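Local structure of Cow rumen GH26 endo-mannanase (Metagenome, 6UEH) at residues A[170-175]-A[200-206]; A[187-192]-A[452-457]; A[197-201]-A[477-482]; A[226-230]-A[302-306]; A[384-390]-A[425-431]. The protein probably hydrolyses internal beta-1,4-mannosidic linkages of mannans such as galactomannan, as a ruminal endo-mannanase of glycoside hydrolase family 26. All blocks are in the same frame, centred on the assembly; numbering follows the deposited sequence.

Interaction 1: residues A[170-175]-A[200-206]; sequences ISGQQE and PAIRGFD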
# COMPACT_ATOMS: atom_id res chain seq x y z
N ILE A 170 12.31 -6.07 -2.39
CA ILE A 170 12.51 -6.89 -3.58
C ILE A 170 12.20 -6.10 -4.84
O ILE A 170 11.15 -5.46 -4.93
CB ILE A 170 11.65 -8.16 -3.53
CG1 ILE A 170 11.91 -8.92 -2.22
CG2 ILE A 170 11.91 -9.05 -4.74
CD1 ILE A 170 11.01 -10.11 -2.01
N SER A 171 13.10 -6.12 -5.82
CA SER A 171 12.86 -5.40 -7.06
C SER A 171 11.79 -6.08 -7.91
O SER A 171 11.64 -7.30 -7.88
CB SER A 171 14.16 -5.26 -7.87
OG SER A 171 14.75 -6.52 -8.10
N GLY A 172 11.03 -5.29 -8.66
CA GLY A 172 9.98 -5.82 -9.50
C GLY A 172 9.70 -4.94 -10.71
O GLY A 172 10.08 -3.77 -10.73
N GLN A 173 9.04 -5.52 -11.71
CA GLN A 173 8.71 -4.79 -12.93
C GLN A 173 7.55 -5.45 -13.66
O GLN A 173 7.55 -6.66 -13.88
CB GLN A 173 9.93 -4.71 -13.85
CG GLN A 173 9.65 -4.01 -15.18
CD GLN A 173 9.25 -2.55 -14.98
OE1 GLN A 173 9.90 -1.82 -14.24
NE2 GLN A 173 8.18 -2.14 -15.65
N GLN A 174 6.56 -4.64 -14.04
CA GLN A 174 5.44 -5.13 -14.83
C GLN A 174 5.82 -5.20 -16.30
O GLN A 174 6.40 -4.25 -16.83
CB GLN A 174 4.21 -4.24 -14.64
CG GLN A 174 2.95 -4.75 -15.33
CD GLN A 174 2.28 -5.86 -14.54
OE1 GLN A 174 2.49 -6.01 -13.34
NE2 GLN A 174 1.46 -6.66 -15.23
N GLU A 175 5.50 -6.31 -16.96
CA GLU A 175 5.74 -6.44 -18.39
C GLU A 175 4.62 -5.78 -19.18
O GLU A 175 3.55 -5.50 -18.64
CB GLU A 175 5.87 -7.92 -18.80
CG GLU A 175 4.55 -8.67 -18.86
CD GLU A 175 4.69 -10.05 -19.49
OE1 GLU A 175 5.83 -10.47 -19.78
OE2 GLU A 175 3.66 -10.72 -19.69
N PRO A 200 15.19 -7.31 -12.40
CA PRO A 200 14.26 -7.34 -11.27
C PRO A 200 13.98 -8.78 -10.85
O PRO A 200 14.01 -9.68 -11.70
CB PRO A 200 13.00 -6.68 -11.83
CG PRO A 200 13.08 -6.93 -13.31
CD PRO A 200 14.55 -6.84 -13.64
N ALA A 201 13.73 -9.01 -9.57
CA ALA A 201 13.46 -10.35 -9.08
C ALA A 201 12.02 -10.76 -9.38
O ALA A 201 11.75 -11.91 -9.76
CB ALA A 201 13.73 -10.44 -7.58
N ILE A 202 11.11 -9.81 -9.22
CA ILE A 202 9.69 -10.04 -9.44
C ILE A 202 9.26 -9.53 -10.82
O ILE A 202 9.61 -8.42 -11.21
CB ILE A 202 8.84 -9.36 -8.34
CG1 ILE A 202 9.06 -10.05 -6.99
CG2 ILE A 202 7.36 -9.37 -8.70
CD1 ILE A 202 8.34 -9.40 -5.83
N ARG A 203 8.52 -10.34 -11.56
CA ARG A 203 7.97 -9.90 -12.84
C ARG A 203 6.45 -9.86 -12.76
O ARG A 203 5.82 -10.80 -12.25
CB ARG A 203 8.43 -10.83 -13.97
CG ARG A 203 7.95 -10.43 -15.36
CD ARG A 203 8.78 -11.11 -16.44
NE ARG A 203 8.29 -10.84 -17.79
CZ ARG A 203 9.06 -10.85 -18.87
NH1 ARG A 203 10.35 -11.10 -18.77
NH2 ARG A 203 8.53 -10.59 -20.06
N GLY A 204 5.86 -8.77 -13.23
CA GLY A 204 4.43 -8.59 -13.19
C GLY A 204 3.76 -8.97 -14.50
O GLY A 204 4.22 -8.58 -15.58
N PHE A 205 2.68 -9.73 -14.41
CA PHE A 205 1.94 -10.19 -15.58
C PHE A 205 0.48 -9.77 -15.48
O PHE A 205 0.08 -9.10 -14.52
CB PHE A 205 2.03 -11.71 -15.73
CG PHE A 205 3.45 -12.24 -15.79
CD1 PHE A 205 4.14 -12.54 -14.63
CD2 PHE A 205 4.07 -12.46 -17.01
CE1 PHE A 205 5.44 -13.04 -14.68
CE2 PHE A 205 5.36 -12.96 -17.07
CZ PHE A 205 6.04 -13.25 -15.91
N ASP A 206 -0.32 -10.17 -16.46
CA ASP A 206 -1.76 -9.89 -16.44
C ASP A 206 -2.51 -10.87 -17.34
O ASP A 206 -2.08 -11.14 -18.46
CB ASP A 206 -2.05 -8.45 -16.89
CG ASP A 206 -3.38 -7.93 -16.39
OD1 ASP A 206 -4.43 -8.45 -16.82
OD2 ASP A 206 -3.38 -7.00 -15.55
O HOH W 1 0.38 -7.10 -11.93
O HOH W 2 1.13 -10.67 -19.02
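E175 OE1 is gripped by two nitrogens of one guanidinium: R203 NH2 lies 2.7 Å from E175 OE1, nearly along its C-O axis, and R203 NE adds a weak bond. The carboxylate stands 75° to the guanidinium plane; its other oxygen, E175 OE2, pairs with R223 and accepts from a water 2.6 Å away. The backbones run as parallel strands, with I202 N 2.9 Å from S171 O and G204 N 2.8 Å from Q173 O. Q174, with CG anti to the backbone N and a bend at chi2 (78°), folds its amide over the neighbouring strand: NE2 donates to F205 O from above the carbonyl plane at 2.9 Å, and OE1 rests 3.2 Å from G204 CA, where a beta carbon would clash. S171 OG receives A201 N and also bonds I477 O. Strand 169-174, helix 187-196 and strand 202-206 form a beta-alpha-beta unit of the TIM barrel; strand 234-238 continues the sheet beyond 202-206, and F205 packs on helix 220-230.

Interaction 2: residues A[187-192]-A[452-457]; sequences LEFEYI and YGEFIL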
# COMPACT_ATOMS: atom_id res chain seq x y z
N LEU A 187 11.64 -5.80 -23.45
CA LEU A 187 12.16 -4.44 -23.59
C LEU A 187 12.43 -3.76 -22.25
O LEU A 187 13.56 -3.34 -21.98
CB LEU A 187 11.20 -3.59 -24.43
CG LEU A 187 11.70 -2.25 -24.99
CD1 LEU A 187 10.94 -1.91 -26.25
CD2 LEU A 187 11.56 -1.12 -23.98
N GLU A 188 11.40 -3.64 -21.42
CA GLU A 188 11.53 -3.00 -20.12
C GLU A 188 12.60 -3.67 -19.26
O GLU A 188 13.33 -3.00 -18.53
CB GLU A 188 10.19 -3.01 -19.37
CG GLU A 188 9.22 -1.91 -19.77
CD GLU A 188 8.42 -2.23 -21.01
OE1 GLU A 188 8.69 -3.27 -21.65
OE2 GLU A 188 7.51 -1.44 -21.35
N PHE A 189 12.69 -4.99 -19.37
CA PHE A 189 13.61 -5.75 -18.53
C PHE A 189 15.05 -5.61 -19.00
O PHE A 189 15.97 -5.48 -18.19
CB PHE A 189 13.17 -7.22 -18.51
CG PHE A 189 11.77 -7.40 -18.01
CD1 PHE A 189 10.69 -7.32 -18.88
CD2 PHE A 189 11.52 -7.62 -16.67
CE1 PHE A 189 9.40 -7.46 -18.43
CE2 PHE A 189 10.22 -7.77 -16.20
CZ PHE A 189 9.16 -7.69 -17.09
N GLU A 190 15.25 -5.60 -20.32
CA GLU A 190 16.58 -5.40 -20.87
C GLU A 190 17.06 -3.98 -20.61
O GLU A 190 18.26 -3.73 -20.49
CB GLU A 190 16.60 -5.71 -22.37
CG GLU A 190 16.33 -7.17 -22.69
CD GLU A 190 17.30 -8.10 -21.99
OE1 GLU A 190 18.52 -7.99 -22.24
OE2 GLU A 190 16.85 -8.94 -21.19
N TYR A 191 16.12 -3.04 -20.52
CA TYR A 191 16.46 -1.66 -20.17
C TYR A 191 17.07 -1.60 -18.77
O TYR A 191 18.11 -0.98 -18.57
CB TYR A 191 15.22 -0.76 -20.23
CG TYR A 191 15.45 0.63 -19.67
CD1 TYR A 191 16.13 1.60 -20.41
CD2 TYR A 191 14.98 0.98 -18.41
CE1 TYR A 191 16.35 2.87 -19.89
CE2 TYR A 191 15.19 2.25 -17.89
CZ TYR A 191 15.87 3.19 -18.64
OH TYR A 191 16.08 4.45 -18.12
N ILE A 192 16.41 -2.26 -17.83
CA ILE A 192 16.89 -2.32 -16.45
C ILE A 192 18.25 -3.01 -16.36
O ILE A 192 19.16 -2.53 -15.67
CB ILE A 192 15.87 -3.05 -15.55
CG1 ILE A 192 14.54 -2.29 -15.54
CG2 ILE A 192 16.41 -3.20 -14.13
CD1 ILE A 192 13.44 -2.98 -14.78
N TYR A 452 4.51 -0.70 -16.76
CA TYR A 452 5.28 -0.78 -17.99
C TYR A 452 5.36 0.57 -18.70
O TYR A 452 4.76 1.55 -18.27
CB TYR A 452 4.68 -1.83 -18.94
CG TYR A 452 3.20 -1.70 -19.19
CD1 TYR A 452 2.70 -0.69 -20.01
CD2 TYR A 452 2.29 -2.59 -18.64
CE1 TYR A 452 1.34 -0.57 -20.25
CE2 TYR A 452 0.94 -2.48 -18.87
CZ TYR A 452 0.47 -1.47 -19.68
OH TYR A 452 -0.88 -1.35 -19.92
N GLY A 453 6.12 0.61 -19.80
CA GLY A 453 6.24 1.82 -20.59
C GLY A 453 6.97 2.94 -19.87
O GLY A 453 8.01 2.73 -19.25
N GLU A 454 6.40 4.14 -19.95
CA GLU A 454 7.04 5.36 -19.46
C GLU A 454 7.37 5.33 -17.97
O GLU A 454 8.23 6.08 -17.51
CB GLU A 454 6.16 6.57 -19.75
CG GLU A 454 4.92 6.67 -18.86
CD GLU A 454 4.29 8.04 -18.89
OE1 GLU A 454 4.09 8.63 -17.80
OE2 GLU A 454 3.99 8.54 -20.00
N PHE A 455 6.68 4.49 -17.21
CA PHE A 455 6.84 4.52 -15.76
C PHE A 455 8.20 3.97 -15.32
O PHE A 455 8.66 4.26 -14.22
CB PHE A 455 5.69 3.77 -15.09
CG PHE A 455 4.36 4.41 -15.31
CD1 PHE A 455 3.98 5.53 -14.59
CD2 PHE A 455 3.48 3.91 -16.26
CE1 PHE A 455 2.75 6.14 -14.80
CE2 PHE A 455 2.25 4.51 -16.48
CZ PHE A 455 1.89 5.63 -15.74
N ILE A 456 8.84 3.20 -16.19
CA ILE A 456 10.19 2.73 -15.94
C ILE A 456 11.17 3.32 -16.96
O ILE A 456 12.33 3.60 -16.63
CB ILE A 456 10.27 1.18 -15.96
CG1 ILE A 456 11.70 0.70 -15.68
CG2 ILE A 456 9.77 0.62 -17.28
CD1 ILE A 456 12.24 1.13 -14.33
N LEU A 457 10.70 3.54 -18.18
CA LEU A 457 11.57 3.97 -19.27
C LEU A 457 11.81 5.48 -19.32
O LEU A 457 12.79 5.93 -19.92
CB LEU A 457 10.98 3.52 -20.61
CG LEU A 457 10.75 2.02 -20.81
CD1 LEU A 457 10.10 1.78 -22.17
CD2 LEU A 457 12.05 1.25 -20.70
O HOH W 3 14.23 5.52 -16.67
O HOH W 4 15.55 6.37 -19.91
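E188 and G453 make the one direct hydrogen bond here: E188 OE2 accepts on its anti lone pair from G453 N at 2.9 Å, with an N-H...O angle of 156°. The E188 chain bends at chi2, and its CG packs 3.6 Å from I456 CG2. Next to it L457 CD2 sits over one face of the Y191 ring, 4.0 Å from the centroid, a CH-pi contact, while L457 CD1 meets L187 CD2 at 3.7 Å. Y191 has its CG anti to the backbone N (chi1 171°), which carries the ring across to L457. At the phenol end two waters take over: one accepts from Y191 OH and donates to I456 O, the other donates to both Y191 OH and L457 O. Further out, N181 weakly holds E188 OE1, and helix 464-471 places K464 and L467 against Y191. G453, at positive phi in the N-cap position, takes I456 N and L457 N on its carbonyl O. The helix after the TIM barrel's first strand thus meets the segment before helix 464-471. The carboxylate holds the N-H just before helix 454-457, whose short dipole could add only slight stabilisation; an apolar patch and two water bridges complete the joint.

Interaction 3: residues A[197-201]-A[477-482]; sequences GKYPA and ITLEDL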
# COMPACT_ATOMS: atom_id res chain seq x y z
N GLY A 197 22.80 -3.36 -14.51
CA GLY A 197 23.57 -4.59 -14.43
C GLY A 197 22.77 -5.69 -13.74
O GLY A 197 23.26 -6.81 -13.58
N LYS A 198 21.55 -5.36 -13.33
CA LYS A 198 20.69 -6.30 -12.62
C LYS A 198 19.36 -6.52 -13.34
O LYS A 198 18.92 -5.67 -14.12
CB LYS A 198 20.40 -5.80 -11.20
CG LYS A 198 21.61 -5.32 -10.42
CD LYS A 198 22.49 -6.47 -9.97
CE LYS A 198 23.63 -5.98 -9.09
NZ LYS A 198 24.51 -7.10 -8.66
N TYR A 199 18.73 -7.65 -13.07
CA TYR A 199 17.34 -7.88 -13.45
C TYR A 199 16.45 -7.75 -12.21
O TYR A 199 16.88 -8.04 -11.10
CB TYR A 199 17.15 -9.27 -14.06
CG TYR A 199 17.55 -9.40 -15.51
CD1 TYR A 199 16.79 -8.82 -16.52
CD2 TYR A 199 18.67 -10.14 -15.88
CE1 TYR A 199 17.14 -8.95 -17.85
CE2 TYR A 199 19.03 -10.28 -17.21
CZ TYR A 199 18.26 -9.69 -18.19
OH TYR A 199 18.61 -9.82 -19.52
N PRO A 200 15.19 -7.31 -12.40
CA PRO A 200 14.26 -7.34 -11.27
C PRO A 200 13.98 -8.78 -10.85
O PRO A 200 14.01 -9.68 -11.70
CB PRO A 200 13.00 -6.68 -11.83
CG PRO A 200 13.08 -6.93 -13.31
CD PRO A 200 14.55 -6.84 -13.64
N ALA A 201 13.73 -9.01 -9.57
CA ALA A 201 13.46 -10.35 -9.08
C ALA A 201 12.02 -10.76 -9.38
O ALA A 201 11.75 -11.91 -9.76
CB ALA A 201 13.73 -10.44 -7.58
N ILE A 477 16.80 -6.63 -3.25
CA ILE A 477 16.94 -7.98 -3.80
C ILE A 477 16.63 -7.99 -5.29
O ILE A 477 15.57 -7.54 -5.72
CB ILE A 477 16.01 -8.97 -3.07
CG1 ILE A 477 16.49 -9.17 -1.63
CG2 ILE A 477 15.95 -10.30 -3.81
CD1 ILE A 477 15.57 -10.00 -0.79
N THR A 478 17.59 -8.48 -6.08
CA THR A 478 17.41 -8.58 -7.52
C THR A 478 17.35 -10.06 -7.91
O THR A 478 17.41 -10.93 -7.05
CB THR A 478 18.54 -7.87 -8.28
OG1 THR A 478 19.78 -8.56 -8.08
CG2 THR A 478 18.68 -6.43 -7.80
N LEU A 479 17.23 -10.33 -9.21
CA LEU A 479 17.02 -11.69 -9.70
C LEU A 479 18.10 -12.67 -9.22
O LEU A 479 17.80 -13.79 -8.80
CB LEU A 479 16.96 -11.71 -11.23
CG LEU A 479 16.64 -13.06 -11.88
CD1 LEU A 479 15.35 -13.63 -11.31
CD2 LEU A 479 16.55 -12.93 -13.39
N GLU A 480 19.35 -12.22 -9.27
CA GLU A 480 20.49 -13.05 -8.89
C GLU A 480 20.48 -13.45 -7.41
O GLU A 480 21.08 -14.45 -7.03
CB GLU A 480 21.80 -12.33 -9.22
CG GLU A 480 21.97 -11.02 -8.46
CD GLU A 480 23.30 -10.34 -8.74
OE1 GLU A 480 24.03 -10.80 -9.65
OE2 GLU A 480 23.63 -9.36 -8.03
N ASP A 481 19.81 -12.65 -6.58
CA ASP A 481 19.82 -12.87 -5.13
C ASP A 481 18.85 -13.97 -4.69
O ASP A 481 18.93 -14.46 -3.56
CB ASP A 481 19.47 -11.57 -4.39
CG ASP A 481 20.43 -10.44 -4.70
OD1 ASP A 481 21.64 -10.71 -4.91
OD2 ASP A 481 19.98 -9.27 -4.73
N LEU A 482 17.93 -14.35 -5.58
CA LEU A 482 16.91 -15.32 -5.24
C LEU A 482 17.49 -16.73 -5.10
O LEU A 482 18.50 -17.05 -5.72
CB LEU A 482 15.80 -15.32 -6.29
CG LEU A 482 15.01 -14.01 -6.43
CD1 LEU A 482 13.88 -14.18 -7.43
CD2 LEU A 482 14.46 -13.56 -5.07
O HOH W 5 20.23 -9.70 -11.00
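The Y199 ring is approached obliquely by L479 CD2, which lies 3.8 Å from Y199 CB, and its hydroxyl bonds E190 of the preceding helix. At the other flat group, the E480 carboxylate, K198 NZ meets E480 OE2 from above the plane, 35° out of it, in a salt bridge whose modelled 2.5 Å is doubtfully short. K198 CB lies 3.9 Å from T478 CG2, and the bend at chi2 then turns the chain toward E480. L479 N donates to Y199 O at 3.0 Å, and one water accepts from Y199 N and E480 N while also bonding T478 OG1. Inside, A201 CB packs 3.7 Å from L482 CD1. D481 OD2 accepts from T478 N, tying the residue before the 3-10 turn to its last residue. Here the loop entering strand 202-206 meets the segment after strand 476-477 of the TIM-barrel domain. The joint is mixed: an ion pair on the outer side, where E480 is exposed, one backbone bond and small apolar contacts inside, and P200 O buried without a partner, a probable energetic cost.

Interaction 4: residues A[226-230]-A[302-306]; sequences EWVKE and EKVPL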
# COMPACT_ATOMS: atom_id res chain seq x y z
N GLU A 226 8.36 -19.50 -17.81
CA GLU A 226 9.73 -19.20 -18.19
C GLU A 226 10.43 -18.41 -17.08
O GLU A 226 11.55 -18.74 -16.69
CB GLU A 226 9.77 -18.41 -19.50
CG GLU A 226 11.12 -18.40 -20.21
CD GLU A 226 12.07 -17.37 -19.66
OE1 GLU A 226 11.61 -16.39 -19.03
OE2 GLU A 226 13.30 -17.53 -19.85
N TRP A 227 9.76 -17.38 -16.57
CA TRP A 227 10.33 -16.52 -15.55
C TRP A 227 10.66 -17.30 -14.28
O TRP A 227 11.75 -17.17 -13.72
CB TRP A 227 9.38 -15.37 -15.22
CG TRP A 227 9.96 -14.35 -14.28
CD1 TRP A 227 9.67 -14.20 -12.95
CD2 TRP A 227 10.95 -13.37 -14.59
NE1 TRP A 227 10.41 -13.17 -12.42
CE2 TRP A 227 11.21 -12.65 -13.40
CE3 TRP A 227 11.65 -13.03 -15.75
CZ2 TRP A 227 12.13 -11.60 -13.35
CZ3 TRP A 227 12.56 -11.99 -15.70
CH2 TRP A 227 12.80 -11.29 -14.51
N VAL A 228 9.71 -18.11 -13.83
CA VAL A 228 9.87 -18.84 -12.57
C VAL A 228 10.75 -20.07 -12.72
O VAL A 228 11.74 -20.22 -12.00
CB VAL A 228 8.50 -19.27 -12.00
CG1 VAL A 228 8.69 -20.15 -10.78
CG2 VAL A 228 7.66 -18.04 -11.67
N LYS A 229 10.40 -20.95 -13.65
CA LYS A 229 11.04 -22.26 -13.75
C LYS A 229 12.40 -22.22 -14.44
O LYS A 229 13.25 -23.07 -14.18
CB LYS A 229 10.11 -23.24 -14.48
CG LYS A 229 8.76 -23.42 -13.81
CD LYS A 229 8.84 -24.33 -12.59
CE LYS A 229 8.88 -25.80 -13.01
NZ LYS A 229 8.97 -26.72 -11.84
N GLU A 230 12.61 -21.25 -15.32
CA GLU A 230 13.85 -21.21 -16.08
C GLU A 230 14.80 -20.09 -15.63
O GLU A 230 16.01 -20.25 -15.70
CB GLU A 230 13.56 -21.07 -17.58
CG GLU A 230 12.88 -22.30 -18.18
CD GLU A 230 12.76 -22.23 -19.69
OE1 GLU A 230 12.88 -21.12 -20.25
OE2 GLU A 230 12.56 -23.30 -20.31
N GLU A 302 2.36 -27.24 -13.41
CA GLU A 302 3.81 -27.15 -13.55
C GLU A 302 4.46 -26.64 -12.26
O GLU A 302 5.62 -26.22 -12.27
CB GLU A 302 4.18 -26.23 -14.72
CG GLU A 302 3.51 -26.61 -16.05
CD GLU A 302 4.07 -27.88 -16.66
OE1 GLU A 302 5.15 -28.34 -16.22
OE2 GLU A 302 3.43 -28.42 -17.60
N LYS A 303 3.71 -26.70 -11.17
CA LYS A 303 4.20 -26.35 -9.83
C LYS A 303 4.74 -24.93 -9.77
O LYS A 303 5.80 -24.68 -9.19
CB LYS A 303 5.28 -27.34 -9.39
CG LYS A 303 4.79 -28.77 -9.27
CD LYS A 303 5.88 -29.70 -8.76
CE LYS A 303 5.34 -31.11 -8.56
NZ LYS A 303 4.18 -31.12 -7.63
N VAL A 304 4.00 -23.99 -10.35
CA VAL A 304 4.39 -22.59 -10.34
C VAL A 304 3.49 -21.78 -9.42
O VAL A 304 2.28 -21.68 -9.65
CB VAL A 304 4.33 -21.97 -11.75
CG1 VAL A 304 4.65 -20.49 -11.69
CG2 VAL A 304 5.30 -22.68 -12.69
N PRO A 305 4.07 -21.22 -8.35
CA PRO A 305 3.35 -20.34 -7.43
C PRO A 305 3.21 -18.94 -8.03
O PRO A 305 4.01 -18.56 -8.88
CB PRO A 305 4.25 -20.32 -6.19
CG PRO A 305 5.62 -20.50 -6.75
CD PRO A 305 5.47 -21.43 -7.93
N LEU A 306 2.20 -18.20 -7.59
CA LEU A 306 1.92 -16.88 -8.15
C LEU A 306 1.39 -15.92 -7.10
O LEU A 306 0.47 -16.24 -6.35
CB LEU A 306 0.90 -17.01 -9.30
CG LEU A 306 0.46 -15.73 -10.01
CD1 LEU A 306 1.61 -15.15 -10.82
CD2 LEU A 306 -0.75 -16.00 -10.90
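V228 and V304 carry the apolar part of this contact. V228 CG2 lies 3.9 Å from V304 CG1, the two isopropyl groups meeting at a slant, and P305 CD is a looser neighbour, 4.5 Å from V228 CG1. The other methyl of V304 reaches the lysine: V304 CG2 stands 3.7 Å from K229 CG. With chi1 at 176°, V304 points CG1 at V228 and CG2 at the K229 stem. Trimming V304 to an alanine would probably open a gap beside V228 and leave the K229 stem freer to move. The polar part is slight: K229, bent at chi2 and chi3, curls until NZ makes a weak hydrogen bond with E302 O at 3.4 Å, and its CE touches the same oxygen. E302 and K303 follow helix 280-301, which closes in a Schellman motif with K303 at the C-prime position. The contact thus sets V228 and K229 of helix 220-230 against the loop leading from helix 280-301 into strand 306-309, with V228 also on A235 of strand 234-238 and P305 on helix 152-164.

Interaction 5: residues A[384-390]-A[425-431]; sequences GYDKYNT and SLAENDS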
# COMPACT_ATOMS: atom_id res chain seq x y z
N GLY A 384 -1.28 -4.96 -0.97
CA GLY A 384 -0.57 -4.18 -1.96
C GLY A 384 -0.98 -2.73 -1.93
O GLY A 384 -2.14 -2.41 -1.66
N TYR A 385 -0.04 -1.83 -2.19
CA TYR A 385 -0.36 -0.42 -2.34
C TYR A 385 0.15 0.06 -3.69
O TYR A 385 1.32 -0.13 -4.03
CB TYR A 385 0.23 0.42 -1.21
CG TYR A 385 -0.22 1.87 -1.29
CD1 TYR A 385 -1.51 2.23 -0.92
CD2 TYR A 385 0.63 2.86 -1.74
CE1 TYR A 385 -1.94 3.54 -1.00
CE2 TYR A 385 0.21 4.18 -1.82
CZ TYR A 385 -1.08 4.51 -1.45
OH TYR A 385 -1.51 5.81 -1.53
N ASP A 386 -0.73 0.68 -4.47
CA ASP A 386 -0.35 1.21 -5.77
C ASP A 386 -0.08 2.71 -5.65
O ASP A 386 -1.00 3.52 -5.53
CB ASP A 386 -1.45 0.93 -6.80
CG ASP A 386 -1.54 -0.55 -7.14
OD1 ASP A 386 -0.93 -1.37 -6.42
OD2 ASP A 386 -2.21 -0.90 -8.12
N LYS A 387 1.21 3.06 -5.68
CA LYS A 387 1.65 4.41 -5.37
C LYS A 387 1.99 5.22 -6.61
O LYS A 387 3.08 5.10 -7.17
CB LYS A 387 2.87 4.36 -4.45
CG LYS A 387 3.40 5.73 -4.06
CD LYS A 387 4.86 5.66 -3.64
CE LYS A 387 5.74 5.20 -4.80
NZ LYS A 387 5.65 6.14 -5.96
N TYR A 388 1.06 6.06 -7.04
CA TYR A 388 1.31 6.97 -8.14
C TYR A 388 1.28 8.40 -7.62
O TYR A 388 0.22 9.00 -7.50
CB TYR A 388 0.29 6.77 -9.26
CG TYR A 388 0.44 5.45 -9.98
CD1 TYR A 388 1.30 5.33 -11.06
CD2 TYR A 388 -0.27 4.33 -9.58
CE1 TYR A 388 1.44 4.13 -11.73
CE2 TYR A 388 -0.13 3.12 -10.24
CZ TYR A 388 0.73 3.03 -11.32
OH TYR A 388 0.88 1.83 -11.99
N ASN A 389 2.46 8.94 -7.30
CA ASN A 389 2.54 10.24 -6.65
C ASN A 389 3.42 11.24 -7.38
O ASN A 389 3.97 12.15 -6.75
CB ASN A 389 3.02 10.08 -5.21
CG ASN A 389 4.34 9.33 -5.10
OD1 ASN A 389 4.94 8.95 -6.11
ND2 ASN A 389 4.81 9.14 -3.88
N THR A 390 3.57 11.10 -8.69
CA THR A 390 4.34 12.07 -9.46
C THR A 390 3.45 13.17 -10.02
O THR A 390 3.93 14.25 -10.38
CB THR A 390 5.09 11.42 -10.63
OG1 THR A 390 4.16 10.74 -11.49
CG2 THR A 390 6.12 10.43 -10.12
N SER A 425 3.30 -4.28 0.46
CA SER A 425 4.19 -4.00 -0.66
C SER A 425 3.72 -2.83 -1.52
O SER A 425 2.59 -2.36 -1.40
CB SER A 425 4.32 -5.24 -1.53
OG SER A 425 3.09 -5.53 -2.16
N LEU A 426 4.61 -2.36 -2.38
CA LEU A 426 4.25 -1.43 -3.44
C LEU A 426 3.95 -2.24 -4.70
O LEU A 426 4.84 -2.48 -5.51
CB LEU A 426 5.36 -0.41 -3.70
CG LEU A 426 5.62 0.61 -2.58
CD1 LEU A 426 6.86 1.44 -2.89
CD2 LEU A 426 4.40 1.50 -2.39
N ALA A 427 2.70 -2.67 -4.83
CA ALA A 427 2.29 -3.55 -5.92
C ALA A 427 2.42 -2.86 -7.28
O ALA A 427 2.68 -3.51 -8.29
CB ALA A 427 0.86 -4.03 -5.71
N GLU A 428 2.20 -1.55 -7.29
CA GLU A 428 2.41 -0.72 -8.47
C GLU A 428 2.96 0.64 -8.05
O GLU A 428 2.67 1.11 -6.95
CB GLU A 428 1.12 -0.51 -9.27
CG GLU A 428 0.48 -1.75 -9.85
CD GLU A 428 -0.71 -1.42 -10.73
OE1 GLU A 428 -0.83 -0.25 -11.15
OE2 GLU A 428 -1.54 -2.32 -10.98
N ASN A 429 3.72 1.27 -8.94
CA ASN A 429 4.15 2.64 -8.71
C ASN A 429 4.59 3.33 -9.99
O ASN A 429 4.85 2.68 -11.01
CB ASN A 429 5.27 2.71 -7.67
CG ASN A 429 6.39 1.71 -7.93
OD1 ASN A 429 6.47 0.66 -7.28
ND2 ASN A 429 7.25 2.02 -8.89
N ASP A 430 4.66 4.66 -9.96
CA ASP A 430 5.42 5.36 -10.98
C ASP A 430 6.85 5.40 -10.48
O ASP A 430 7.64 4.51 -10.79
CB ASP A 430 4.85 6.77 -11.27
CG ASP A 430 4.30 7.47 -10.05
OD1 ASP A 430 4.72 7.14 -8.92
OD2 ASP A 430 3.44 8.37 -10.22
N SER A 431 7.17 6.40 -9.66
CA SER A 431 8.51 6.50 -9.09
C SER A 431 8.75 5.42 -8.04
O SER A 431 7.91 5.16 -7.18
CB SER A 431 8.73 7.88 -8.45
OG SER A 431 8.79 8.89 -9.44
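D430 swings its carboxylate between its backbone N and carbonyl carbon (chi1 36°), and T390 does the same with OG1 (chi1 57°), turning the two groups to each other. T390 OG1 at 2.8 Å and T390 N at 3.1 Å both reach D430 OD2 from the same face of its plane. K387, bent at chi3 and chi4, brings NZ to S431 O at 2.7 Å, in the carbonyl plane, to N389 OD1, and to D430 OD1 at 3.3 Å as a salt bridge. An alanine in place of D430 would probably leave T390 N and OG1 without their acceptor and K387 NZ without its charge partner. Y388 OH donates to E428 OE1, at its ring edge, at 2.8 Å. D386 OD2 is only 3.3 Å from E428 OE2, but R309 makes salt bridges to both acids and N362 holds D386 OD1. Strands 382-387 and 423-429, paired in parallel through a beta bulge, form a beta-alpha-beta unit of the TIM barrel with helix 408-417, which covers Y385; strand 357-362 flanks 382-387.

How the interactions relate
From the N terminus, the chain first closes a short loop at interaction 1, pairing strands 169-174 and 202-206 round helix 187-196. That helix opens interaction 2, which crosses interaction 1 and ends some 260 residues later at helix 454-457. Interaction 3 starts at 197-201, sharing P200 and A201 with interaction 1, and also crosses interaction 2, bringing the segment after strand 476-477 to the barrel's first unit. Nested inside both long loops are interaction 4, on the outer helix layer, and then interaction 5, joining strands 382-387 and 423-429. W227 touches P200 and A201, linking interaction 4 to interactions 1 and 3; F455 packs on D430 and Y388, linking interaction 2 to interaction 5.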